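Local structure of RNA polymerase sigma factor (Bartonella quintana, 5UXX) at residues I64-F69 / A136-A141; F87-A92 / A109-S114; F129-A134 / T144-V149. The protein probably acts as an ECF-subfamily sigma factor that binds promoter DNA and directs RNA polymerase to a particular set of genes. One frame throughout, in Å; residues are numbered along the deposited sequence.

Contact 1 of 3, residues I64-F69 / A136-A141; sequences ILRNEF and AICGCA
With chi1 at 159°, R66 holds CG anti to the backbone N, and its chain stays extended as far as NE, reaching I137 and C138. A last turn (chi4 87°) swings the guanidinium across the C-terminal end of helix 131-138. There C138 CA sits over one face of the group, 3.5 Å from R66 CZ and displaced toward its rim. The aliphatic part packs obliquely on I137, with R66 CD 3.8 Å from I137 CG2.

Two carbonyl oxygens lie over that same face rather than at the rim, where the N-H bonds point. R66 NE, 3.2 Å from I137 O, therefore makes no hydrogen bond to it, and neither does R66 NH2 with C138 O. On the same side of the plane, C138 SG comes within 3.6 Å of R66 NH1. The charge finds its main partner in E119 of helix 115-125, which forms a salt bridge with NH1, while NE makes a weak bond to N67 OD1 on its own helix.

R66, from region 2, thus packs against a helix end where the chain turns through G139, with positive phi. This Schellman motif ends the first helix of what is consistent with the region 4 helix-turn-helix.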
ATOM      1  N   ILE A  64      -9.061  -1.392  -4.758  1.00 20.59           N
ATOM      2  CA  ILE A  64      -9.643  -0.082  -5.027  1.00 21.77           C
ATOM      3  C   ILE A  64      -8.593   1.022  -4.926  1.00 26.63           C
ATOM      4  O   ILE A  64      -8.513   1.892  -5.795  1.00 24.45           O
ATOM      5  CB  ILE A  64     -10.800   0.227  -4.057  1.00 27.62           C
ATOM      6  CG1 ILE A  64     -11.950  -0.761  -4.271  1.00 25.45           C
ATOM      7  CG2 ILE A  64     -11.286   1.657  -4.240  1.00 23.05           C
ATOM      8  CD1 ILE A  64     -13.086  -0.600  -3.284  1.00 28.86           C
ATOM      9  N   LEU A  65      -7.782   0.973  -3.874  1.00 22.49           N
ATOM     10  CA  LEU A  65      -6.738   1.973  -3.665  1.00 25.92           C
ATOM     11  C   LEU A  65      -5.674   1.887  -4.754  1.00 30.23           C
ATOM     12  O   LEU A  65      -5.243   2.909  -5.287  1.00 36.24           O
ATOM     13  CB  LEU A  65      -6.097   1.809  -2.282  1.00 20.73           C
ATOM     14  CG  LEU A  65      -5.178   2.941  -1.810  1.00 22.09           C
ATOM     15  CD1 LEU A  65      -5.321   3.161  -0.314  1.00 27.11           C
ATOM     16  CD2 LEU A  65      -3.722   2.662  -2.161  1.00 21.25           C
ATOM     17  N   ARG A  66      -5.248   0.666  -5.067  1.00 26.30           N
ATOM     18  CA  ARG A  66      -4.257   0.444  -6.115  1.00 26.59           C
ATOM     19  C   ARG A  66      -4.697   1.024  -7.455  1.00 30.83           C
ATOM     20  O   ARG A  66      -3.930   1.713  -8.126  1.00 30.46           O
ATOM     21  CB  ARG A  66      -3.979  -1.053  -6.279  1.00 30.64           C
ATOM     22  CG  ARG A  66      -3.381  -1.402  -7.629  1.00 39.81           C
ATOM     23  CD  ARG A  66      -3.719  -2.815  -8.061  1.00 35.82           C
ATOM     24  NE  ARG A  66      -3.584  -2.975  -9.508  1.00 43.47           N
ATOM     25  CZ  ARG A  66      -2.452  -3.301 -10.125  1.00 49.12           C
ATOM     26  NH1 ARG A  66      -1.347  -3.506  -9.426  1.00 43.54           N
ATOM     27  NH2 ARG A  66      -2.427  -3.421 -11.445  1.00 63.20           N
ATOM     28  N   ASN A  67      -5.945   0.760  -7.829  1.00 23.88           N
ATOM     29  CA  ASN A  67      -6.453   1.186  -9.125  1.00 33.29           C
ATOM     30  C   ASN A  67      -6.661   2.691  -9.180  1.00 31.81           C
ATOM     31  O   ASN A  67      -6.450   3.318 -10.218  1.00 38.00           O
ATOM     32  CB  ASN A  67      -7.759   0.460  -9.453  1.00 27.42           C
ATOM     33  CG  ASN A  67      -7.538  -0.993  -9.827  1.00 37.31           C
ATOM     34  OD1 ASN A  67      -6.489  -1.356 -10.359  1.00 36.53           O
ATOM     35  ND2 ASN A  67      -8.529  -1.834  -9.552  1.00 31.94           N
ATOM     36  N   GLU A  68      -7.072   3.268  -8.056  1.00 25.77           N
ATOM     37  CA  GLU A  68      -7.231   4.711  -7.965  1.00 34.32           C
ATOM     38  C   GLU A  68      -5.876   5.400  -8.048  1.00 32.29           C
ATOM     39  O   GLU A  68      -5.748   6.463  -8.652  1.00 32.95           O
ATOM     40  CB  GLU A  68      -7.951   5.097  -6.669  1.00 35.33           C
ATOM     41  CG  GLU A  68      -8.046   6.598  -6.428  1.00 41.92           C
ATOM     42  CD  GLU A  68      -8.862   7.322  -7.487  1.00 48.41           C
ATOM     43  OE1 GLU A  68      -9.663   6.665  -8.185  1.00 50.25           O
ATOM     44  OE2 GLU A  68      -8.699   8.553  -7.622  1.00 51.42           O
ATOM     45  N   PHE A  69      -4.861   4.777  -7.456  1.00 24.43           N
ATOM     46  CA  PHE A  69      -3.512   5.330  -7.459  1.00 31.79           C
ATOM     47  C   PHE A  69      -2.930   5.403  -8.868  1.00 32.93           C
ATOM     48  O   PHE A  69      -2.399   6.436  -9.273  1.00 35.54           O
ATOM     49  CB  PHE A  69      -2.589   4.506  -6.559  1.00 25.27           C
ATOM     50  CG  PHE A  69      -1.130   4.803  -6.757  1.00 30.43           C
ATOM     51  CD1 PHE A  69      -0.581   5.985  -6.286  1.00 33.72           C
ATOM     52  CD2 PHE A  69      -0.307   3.903  -7.415  1.00 27.69           C
ATOM     53  CE1 PHE A  69       0.763   6.264  -6.467  1.00 33.05           C
ATOM     54  CE2 PHE A  69       1.037   4.175  -7.599  1.00 31.57           C
ATOM     55  CZ  PHE A  69       1.572   5.357  -7.125  1.00 31.36           C
ATOM     56  N   ALA A 136      -4.302 -11.554  -7.922  1.00 30.32           N
ATOM     57  CA  ALA A 136      -5.641 -11.059  -8.216  1.00 31.93           C
ATOM     58  C   ALA A 136      -5.696  -9.538  -8.120  1.00 35.68           C
ATOM     59  O   ALA A 136      -6.337  -8.879  -8.939  1.00 45.62           O
ATOM     60  CB  ALA A 136      -6.658 -11.686  -7.274  1.00 29.88           C
ATOM     61  N   ILE A 137      -5.024  -8.988  -7.113  1.00 32.07           N
ATOM     62  CA  ILE A 137      -4.965  -7.544  -6.919  1.00 32.29           C
ATOM     63  C   ILE A 137      -4.287  -6.850  -8.099  1.00 33.28           C
ATOM     64  O   ILE A 137      -4.783  -5.845  -8.608  1.00 37.12           O
ATOM     65  CB  ILE A 137      -4.216  -7.180  -5.618  1.00 31.18           C
ATOM     66  CG1 ILE A 137      -5.006  -7.655  -4.397  1.00 24.42           C
ATOM     67  CG2 ILE A 137      -3.972  -5.681  -5.535  1.00 24.29           C
ATOM     68  CD1 ILE A 137      -4.264  -7.492  -3.089  1.00 27.38           C
ATOM     69  N   CYS A 138      -3.160  -7.400  -8.539  1.00 32.65           N
ATOM     70  CA  CYS A 138      -2.385  -6.794  -9.618  1.00 33.55           C
ATOM     71  C   CYS A 138      -2.892  -7.204 -10.997  1.00 37.54           C
ATOM     72  O   CYS A 138      -2.434  -6.683 -12.013  1.00 38.33           O
ATOM     73  CB  CYS A 138      -0.907  -7.162  -9.480  1.00 29.03           C
ATOM     74  SG  CYS A 138      -0.135  -6.564  -7.964  1.00 33.63           S
ATOM     75  N   GLY A 139      -3.843  -8.133 -11.028  1.00 39.79           N
ATOM     76  CA  GLY A 139      -4.406  -8.602 -12.281  1.00 40.59           C
ATOM     77  C   GLY A 139      -3.396  -9.323 -13.154  1.00 40.42           C
ATOM     78  O   GLY A 139      -3.366  -9.135 -14.371  1.00 40.68           O
ATOM     79  N   CYS A 140      -2.561 -10.149 -12.531  1.00 37.14           N
ATOM     80  CA  CYS A 140      -1.554 -10.911 -13.260  1.00 36.11           C
ATOM     81  C   CYS A 140      -1.494 -12.352 -12.767  1.00 36.93           C
ATOM     82  O   CYS A 140      -2.235 -12.739 -11.864  1.00 39.38           O
ATOM     83  CB  CYS A 140      -0.180 -10.253 -13.127  1.00 31.79           C
ATOM     84  SG  CYS A 140       0.484 -10.252 -11.446  1.00 37.23           S
ATOM     85  N   ALA A 141      -0.611 -13.142 -13.367  1.00 36.75           N
ATOM     86  CA  ALA A 141      -0.450 -14.540 -12.984  1.00 35.83           C
ATOM     87  C   ALA A 141       0.379 -14.672 -11.712  1.00 37.80           C
ATOM     88  O   ALA A 141       1.120 -13.760 -11.345  1.00 37.65           O
ATOM     89  CB  ALA A 141       0.186 -15.328 -14.117  1.00 38.99           C
TER

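Contact 2 of 3, residues F87-A92 / A109-S114; sequences FIESVA and ALNMLS
E89 and N111 pass each other in opposite directions, the glutamate reaching out from the loop and the asparagine from the helix. E89 is extended beyond CG, which carries the carboxylate past the N111 amide, and the two planes are turned 67° apart. E89 OE2 ends up beside the root of the other side chain, 3.1 Å from N111 CB, which is tight; N111 ND2 is 3.3 Å from the same oxygen.

V91 also runs past N111 in the opposite direction. Its CG2 lies beside V91's own backbone N and comes to 3.4 Å from N111 ND2, so the amide nitrogen has the carboxylate and a methyl group as close neighbours.

With chi2 of N111 near zero (2°), OD1 eclipses CA and ND2 points on toward the loop. Two waters accept from ND2, each at 3.0 Å from that nitrogen. One of them donates to E89 OE2, and the other donates to S90 O at 2.8 Å, so the amide is linked through solvent to both a side chain and the backbone of the loop. At the far end of the amide, OD1 bonds to K107 NZ one turn back, which is consistent with this way round for the amide.

This is a surface contact that lays the linker after helix 57-81 along helix 103-112. V91 also touches K107 and K108, N111 packs on R118 of helix 115-125, and S90 OG bonds to H30 in the loop between helices 7-26 and 33-46.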
ATOM      1  N   PHE A  87       8.214  15.517 -13.664  1.00 61.66           N
ATOM      2  CA  PHE A  87       7.565  14.744 -12.615  1.00 57.88           C
ATOM      3  C   PHE A  87       8.276  14.991 -11.291  1.00 55.08           C
ATOM      4  O   PHE A  87       9.506  15.001 -11.238  1.00 52.26           O
ATOM      5  CB  PHE A  87       7.556  13.253 -12.955  1.00 63.11           C
ATOM      6  CG  PHE A  87       6.744  12.422 -12.002  1.00 71.64           C
ATOM      7  CD1 PHE A  87       5.379  12.621 -11.880  1.00 73.87           C
ATOM      8  CD2 PHE A  87       7.345  11.441 -11.230  1.00 73.68           C
ATOM      9  CE1 PHE A  87       4.627  11.860 -11.004  1.00 75.13           C
ATOM     10  CE2 PHE A  87       6.599  10.675 -10.353  1.00 74.96           C
ATOM     11  CZ  PHE A  87       5.238  10.885 -10.240  1.00 75.89           C
ATOM     12  N   ILE A  88       7.511  15.190 -10.224  1.00 52.64           N
ATOM     13  CA  ILE A  88       8.108  15.409  -8.914  1.00 50.15           C
ATOM     14  C   ILE A  88       7.972  14.172  -8.037  1.00 51.17           C
ATOM     15  O   ILE A  88       6.869  13.685  -7.789  1.00 50.25           O
ATOM     16  CB  ILE A  88       7.475  16.612  -8.191  1.00 52.18           C
ATOM     17  CG1 ILE A  88       7.641  17.884  -9.026  1.00 54.64           C
ATOM     18  CG2 ILE A  88       8.104  16.798  -6.818  1.00 47.32           C
ATOM     19  CD1 ILE A  88       7.015  19.110  -8.399  1.00 52.65           C
ATOM     20  N   GLU A  89       9.110  13.670  -7.574  1.00 51.69           N
ATOM     21  CA  GLU A  89       9.146  12.549  -6.647  1.00 47.10           C
ATOM     22  C   GLU A  89       9.658  13.028  -5.295  1.00 44.93           C
ATOM     23  O   GLU A  89      10.762  13.562  -5.198  1.00 43.95           O
ATOM     24  CB  GLU A  89      10.030  11.434  -7.202  1.00 48.44           C
ATOM     25  CG  GLU A  89       9.874  10.093  -6.517  1.00 55.10           C
ATOM     26  CD  GLU A  89      10.530   8.975  -7.302  1.00 56.89           C
ATOM     27  OE1 GLU A  89      10.611   9.088  -8.544  1.00 55.96           O
ATOM     28  OE2 GLU A  89      10.968   7.988  -6.681  1.00 60.81           O
ATOM     29  N   SER A  90       8.858  12.838  -4.252  1.00 47.52           N
ATOM     30  CA  SER A  90       9.216  13.340  -2.931  1.00 48.55           C
ATOM     31  C   SER A  90       9.035  12.300  -1.829  1.00 42.95           C
ATOM     32  O   SER A  90       8.065  11.542  -1.825  1.00 44.98           O
ATOM     33  CB  SER A  90       8.394  14.590  -2.604  1.00 42.89           C
ATOM     34  OG  SER A  90       7.007  14.307  -2.618  1.00 55.73           O
ATOM     35  N   VAL A  91       9.983  12.275  -0.898  1.00 44.92           N
ATOM     36  CA  VAL A  91       9.922  11.376   0.248  1.00 45.87           C
ATOM     37  C   VAL A  91      10.011  12.167   1.550  1.00 45.64           C
ATOM     38  O   VAL A  91      10.964  12.916   1.769  1.00 46.14           O
ATOM     39  CB  VAL A  91      11.055  10.330   0.212  1.00 41.99           C
ATOM     40  CG1 VAL A  91      11.058   9.504   1.490  1.00 42.54           C
ATOM     41  CG2 VAL A  91      10.914   9.436  -1.011  1.00 44.56           C
ATOM     42  N   ALA A  92       9.012  11.999   2.410  1.00 38.01           N
ATOM     43  CA  ALA A  92       8.983  12.694   3.691  1.00 40.22           C
ATOM     44  C   ALA A  92       8.311  11.844   4.766  1.00 44.43           C
ATOM     45  O   ALA A  92       7.100  11.923   4.969  1.00 50.26           O
ATOM     46  CB  ALA A  92       8.272  14.031   3.551  1.00 39.32           C
ATOM     47  N   ALA A 109      14.611   3.573  -1.144  1.00 31.62           N
ATOM     48  CA  ALA A 109      14.998   2.307  -1.759  1.00 32.19           C
ATOM     49  C   ALA A 109      13.828   1.696  -2.525  1.00 27.45           C
ATOM     50  O   ALA A 109      13.999   1.182  -3.632  1.00 28.10           O
ATOM     51  CB  ALA A 109      15.509   1.338  -0.703  1.00 31.68           C
ATOM     52  N   LEU A 110      12.642   1.752  -1.926  1.00 26.08           N
ATOM     53  CA  LEU A 110      11.421   1.276  -2.571  1.00 25.34           C
ATOM     54  C   LEU A 110      11.156   2.015  -3.877  1.00 35.60           C
ATOM     55  O   LEU A 110      10.701   1.424  -4.857  1.00 34.46           O
ATOM     56  CB  LEU A 110      10.222   1.438  -1.635  1.00 24.48           C
ATOM     57  CG  LEU A 110      10.110   0.472  -0.456  1.00 25.05           C
ATOM     58  CD1 LEU A 110       8.956   0.878   0.448  1.00 19.06           C
ATOM     59  CD2 LEU A 110       9.932  -0.956  -0.949  1.00 24.86           C
ATOM     60  N   ASN A 111      11.441   3.312  -3.881  1.00 25.18           N
ATOM     61  CA  ASN A 111      11.214   4.146  -5.053  1.00 32.58           C
ATOM     62  C   ASN A 111      12.210   3.866  -6.179  1.00 34.80           C
ATOM     63  O   ASN A 111      11.971   4.228  -7.330  1.00 29.84           O
ATOM     64  CB  ASN A 111      11.268   5.624  -4.662  1.00 28.25           C
ATOM     65  CG  ASN A 111      10.031   6.071  -3.905  1.00 37.30           C
ATOM     66  OD1 ASN A 111       9.134   5.274  -3.632  1.00 25.73           O
ATOM     67  ND2 ASN A 111       9.978   7.353  -3.564  1.00 28.90           N
HETATM   68  N   MSE A 112      13.323   3.222  -5.840  1.00 33.34           N
HETATM   69  CA  MSE A 112      14.312   2.829  -6.840  1.00 32.67           C
HETATM   70  C   MSE A 112      13.806   1.651  -7.662  1.00 31.45           C
HETATM   71  O   MSE A 112      14.255   1.422  -8.785  1.00 38.01           O
HETATM   72  CB  MSE A 112      15.643   2.470  -6.175  1.00 34.79           C
HETATM   73  CG  MSE A 112      16.335   3.629  -5.482  1.00 34.72           C
HETATM   74 SE   MSE A 112      17.037   4.938  -6.740  1.00 67.93          SE
HETATM   75  CE  MSE A 112      18.347   3.813  -7.648  1.00 55.65           C
ATOM     76  N   LEU A 113      12.871   0.900  -7.089  1.00 29.95           N
ATOM     77  CA  LEU A 113      12.270  -0.237  -7.773  1.00 29.46           C
ATOM     78  C   LEU A 113      11.319   0.226  -8.868  1.00 35.00           C
ATOM     79  O   LEU A 113      10.887   1.379  -8.880  1.00 33.52           O
ATOM     80  CB  LEU A 113      11.519  -1.128  -6.780  1.00 24.76           C
ATOM     81  CG  LEU A 113      12.296  -1.673  -5.582  1.00 31.47           C
ATOM     82  CD1 LEU A 113      11.370  -2.452  -4.657  1.00 22.01           C
ATOM     83  CD2 LEU A 113      13.451  -2.543  -6.044  1.00 25.57           C
ATOM     84  N   SER A 114      10.998  -0.676  -9.790  1.00 28.14           N
ATOM     85  CA  SER A 114       9.938  -0.422 -10.756  1.00 28.76           C
ATOM     86  C   SER A 114       8.599  -0.418 -10.028  1.00 31.82           C
ATOM     87  O   SER A 114       8.498  -0.918  -8.907  1.00 33.23           O
ATOM     88  CB  SER A 114       9.942  -1.472 -11.868  1.00 29.88           C
ATOM     89  OG  SER A 114       9.528  -2.736 -11.379  1.00 35.19           O
TER
HETATM   90  O   HOH W   1      12.657   8.545  -4.043  1.00 33.05           O
HETATM   91  O   HOH W   2       7.678   8.858  -2.417  1.00 39.31           O

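Contact 3 of 3, residues F129-A134 / T144-V149; sequences FSYEDA and TIKSRV
Y131, I145 and K146 bury the greater part of this contact. The Y131 ring is met from two directions by consecutive residues of helix 142-159. I145 comes in at the edge, in the plane of the ring, with its CG2 3.9 Å from Y131 CD1. K146 lies over a face and runs across it at about a right angle to the tyrosine side chain.

The lysine chain is extended beyond CG, so methylenes rather than the ammonium do most of the touching. K146 CG makes a CH-pi contact 4.1 Å from the centroid of the Y131 ring, 21° off its normal, and K146 CE passes 3.9 Å from Y131 CD2. The amine has by then moved on: NZ is 5.4 Å from the same centroid, at most a weak cation-pi attraction.

I145 also packs on the backbone of helix 131-138 at A134. Its chi1 of -74° sets CG2 anti to the backbone N, toward Y131 and the A134 methyl, while CD1 on the other branch rests 3.9 Å from A134 O. At the start of helix 131-138, S130 is the N-cap residue, and its OG accepts from D133 N. Apolar side chains of another protein chain pack on Y131, K146 and V149.

Helices 131-138 and 142-159, joined by a short turn and packed through these side chains, form the helix-turn-helix expected of sigma-70 region 4, whose second helix in relatives reads the -35 element.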
ATOM      1  N   PHE A 129      -0.399 -10.698   2.100  1.00 27.41           N
ATOM      2  CA  PHE A 129      -1.221 -11.406   1.122  1.00 25.74           C
ATOM      3  C   PHE A 129      -0.525 -12.660   0.605  1.00 26.93           C
ATOM      4  O   PHE A 129       0.703 -12.738   0.582  1.00 24.24           O
ATOM      5  CB  PHE A 129      -1.572 -10.495  -0.056  1.00 24.12           C
ATOM      6  CG  PHE A 129      -2.527  -9.391   0.291  1.00 24.06           C
ATOM      7  CD1 PHE A 129      -3.855  -9.669   0.573  1.00 21.21           C
ATOM      8  CD2 PHE A 129      -2.102  -8.074   0.320  1.00 23.48           C
ATOM      9  CE1 PHE A 129      -4.737  -8.656   0.891  1.00 21.44           C
ATOM     10  CE2 PHE A 129      -2.980  -7.054   0.635  1.00 23.34           C
ATOM     11  CZ  PHE A 129      -4.299  -7.345   0.921  1.00 20.89           C
ATOM     12  N   SER A 130      -1.322 -13.642   0.197  1.00 24.85           N
ATOM     13  CA  SER A 130      -0.797 -14.824  -0.470  1.00 23.78           C
ATOM     14  C   SER A 130      -0.425 -14.470  -1.906  1.00 27.18           C
ATOM     15  O   SER A 130      -0.817 -13.416  -2.408  1.00 29.95           O
ATOM     16  CB  SER A 130      -1.820 -15.959  -0.449  1.00 22.28           C
ATOM     17  OG  SER A 130      -2.975 -15.613  -1.193  1.00 31.56           O
ATOM     18  N   TYR A 131       0.335 -15.343  -2.561  1.00 26.64           N
ATOM     19  CA  TYR A 131       0.679 -15.139  -3.965  1.00 28.45           C
ATOM     20  C   TYR A 131      -0.583 -15.094  -4.818  1.00 27.19           C
ATOM     21  O   TYR A 131      -0.680 -14.309  -5.762  1.00 30.39           O
ATOM     22  CB  TYR A 131       1.616 -16.241  -4.466  1.00 24.58           C
ATOM     23  CG  TYR A 131       2.987 -16.215  -3.830  1.00 28.37           C
ATOM     24  CD1 TYR A 131       3.850 -15.148  -4.040  1.00 28.74           C
ATOM     25  CD2 TYR A 131       3.422 -17.262  -3.028  1.00 28.01           C
ATOM     26  CE1 TYR A 131       5.105 -15.117  -3.463  1.00 29.11           C
ATOM     27  CE2 TYR A 131       4.677 -17.241  -2.446  1.00 27.40           C
ATOM     28  CZ  TYR A 131       5.513 -16.168  -2.668  1.00 27.22           C
ATOM     29  OH  TYR A 131       6.762 -16.142  -2.092  1.00 27.30           O
ATOM     30  N   GLU A 132      -1.544 -15.943  -4.471  1.00 29.94           N
ATOM     31  CA  GLU A 132      -2.822 -16.003  -5.167  1.00 31.04           C
ATOM     32  C   GLU A 132      -3.566 -14.669  -5.093  1.00 31.61           C
ATOM     33  O   GLU A 132      -4.006 -14.136  -6.112  1.00 34.77           O
ATOM     34  CB  GLU A 132      -3.690 -17.120  -4.582  1.00 35.50           C
ATOM     35  CG  GLU A 132      -4.862 -17.523  -5.457  1.00 48.61           C
ATOM     36  CD  GLU A 132      -4.435 -18.351  -6.652  1.00 58.56           C
ATOM     37  OE1 GLU A 132      -3.905 -19.463  -6.445  1.00 62.15           O
ATOM     38  OE2 GLU A 132      -4.624 -17.889  -7.797  1.00 60.08           O
ATOM     39  N   ASP A 133      -3.697 -14.136  -3.883  1.00 32.29           N
ATOM     40  CA  ASP A 133      -4.435 -12.896  -3.664  1.00 34.54           C
ATOM     41  C   ASP A 133      -3.717 -11.681  -4.246  1.00 31.96           C
ATOM     42  O   ASP A 133      -4.353 -10.785  -4.799  1.00 35.62           O
ATOM     43  CB  ASP A 133      -4.687 -12.682  -2.169  1.00 38.35           C
ATOM     44  CG  ASP A 133      -5.828 -13.531  -1.644  1.00 49.62           C
ATOM     45  OD1 ASP A 133      -6.747 -13.844  -2.430  1.00 55.34           O
ATOM     46  OD2 ASP A 133      -5.807 -13.886  -0.447  1.00 52.17           O
ATOM     47  N   ALA A 134      -2.394 -11.656  -4.121  1.00 25.88           N
ATOM     48  CA  ALA A 134      -1.598 -10.562  -4.665  1.00 23.60           C
ATOM     49  C   ALA A 134      -1.689 -10.529  -6.188  1.00 28.62           C
ATOM     50  O   ALA A 134      -1.686  -9.459  -6.797  1.00 31.13           O
ATOM     51  CB  ALA A 134      -0.152 -10.687  -4.225  1.00 19.99           C
ATOM     52  N   THR A 144       4.108 -14.416 -12.278  1.00 35.67           N
ATOM     53  CA  THR A 144       4.566 -13.045 -12.475  1.00 35.46           C
ATOM     54  C   THR A 144       4.878 -12.367 -11.143  1.00 37.94           C
ATOM     55  O   THR A 144       5.922 -11.732 -10.992  1.00 40.82           O
ATOM     56  CB  THR A 144       3.521 -12.210 -13.235  1.00 33.33           C
ATOM     57  OG1 THR A 144       3.235 -12.831 -14.495  1.00 39.10           O
ATOM     58  CG2 THR A 144       4.037 -10.802 -13.476  1.00 32.95           C
ATOM     59  N   ILE A 145       3.966 -12.508 -10.185  1.00 32.77           N
ATOM     60  CA  ILE A 145       4.157 -11.966  -8.843  1.00 31.76           C
ATOM     61  C   ILE A 145       5.433 -12.515  -8.210  1.00 33.27           C
ATOM     62  O   ILE A 145       6.229 -11.766  -7.642  1.00 30.52           O
ATOM     63  CB  ILE A 145       2.954 -12.288  -7.929  1.00 28.45           C
ATOM     64  CG1 ILE A 145       1.759 -11.409  -8.295  1.00 32.32           C
ATOM     65  CG2 ILE A 145       3.314 -12.085  -6.466  1.00 25.35           C
ATOM     66  CD1 ILE A 145       1.996  -9.933  -8.062  1.00 31.54           C
ATOM     67  N   LYS A 146       5.626 -13.824  -8.332  1.00 33.43           N
ATOM     68  CA  LYS A 146       6.787 -14.493  -7.756  1.00 32.15           C
ATOM     69  C   LYS A 146       8.100 -13.963  -8.324  1.00 33.32           C
ATOM     70  O   LYS A 146       9.054 -13.730  -7.582  1.00 33.67           O
ATOM     71  CB  LYS A 146       6.686 -16.002  -7.980  1.00 30.33           C
ATOM     72  CG  LYS A 146       5.649 -16.677  -7.099  1.00 31.45           C
ATOM     73  CD  LYS A 146       5.547 -18.165  -7.381  1.00 32.24           C
ATOM     74  CE  LYS A 146       4.567 -18.831  -6.431  1.00 31.17           C
ATOM     75  NZ  LYS A 146       4.363 -20.268  -6.758  1.00 51.38           N
ATOM     76  N   SER A 147       8.148 -13.772  -9.639  1.00 33.01           N
ATOM     77  CA  SER A 147       9.345 -13.243 -10.284  1.00 35.26           C
ATOM     78  C   SER A 147       9.569 -11.786  -9.890  1.00 33.05           C
ATOM     79  O   SER A 147      10.705 -11.352  -9.700  1.00 33.55           O
ATOM     80  CB  SER A 147       9.246 -13.373 -11.804  1.00 36.59           C
ATOM     81  OG  SER A 147       8.259 -12.502 -12.328  1.00 45.35           O
ATOM     82  N   ARG A 148       8.476 -11.038  -9.764  1.00 30.17           N
ATOM     83  CA  ARG A 148       8.547  -9.645  -9.337  1.00 30.91           C
ATOM     84  C   ARG A 148       9.039  -9.540  -7.896  1.00 29.15           C
ATOM     85  O   ARG A 148       9.802  -8.637  -7.559  1.00 29.45           O
ATOM     86  CB  ARG A 148       7.183  -8.964  -9.486  1.00 31.41           C
ATOM     87  CG  ARG A 148       6.814  -8.650 -10.926  1.00 34.05           C
ATOM     88  CD  ARG A 148       5.414  -8.076 -11.053  1.00 32.52           C
ATOM     89  NE  ARG A 148       5.090  -7.769 -12.443  1.00 36.56           N
ATOM     90  CZ  ARG A 148       3.908  -7.327 -12.859  1.00 35.10           C
ATOM     91  NH1 ARG A 148       2.924  -7.138 -11.990  1.00 32.11           N
ATOM     92  NH2 ARG A 148       3.708  -7.075 -14.145  1.00 36.14           N
ATOM     93  N   VAL A 149       8.597 -10.466  -7.050  1.00 26.09           N
ATOM     94  CA  VAL A 149       9.026 -10.500  -5.657  1.00 27.31           C
ATOM     95  C   VAL A 149      10.519 -10.811  -5.560  1.00 32.49           C
ATOM     96  O   VAL A 149      11.247 -10.169  -4.803  1.00 34.05           O
ATOM     97  CB  VAL A 149       8.224 -11.541  -4.844  1.00 29.39           C
ATOM     98  CG1 VAL A 149       8.929 -11.875  -3.537  1.00 24.02           C
ATOM     99  CG2 VAL A 149       6.812 -11.034  -4.582  1.00 26.77           C
TER

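Going from the N terminus, helix 57-81 opens contact 1 at 64-69, and the long loop it starts is closed only at 136-141. Contact 2 is nested inside that loop: it brings the linker at 87-92 back onto 109-114, at the beginning of region 4, with no touch to the other two. Contact 3 opens at 129-134, before contact 1 has closed, and closes at 144-149, so these two cross. They share helix 131-138 and meet directly, C140 SG packing 3.6 Å from I145 CG1. Contact 3 joins the two helices of the helix-turn-helix, contact 1 sets that unit against region 2, and contact 2 brings part of the linker between the regions against helix 103-112.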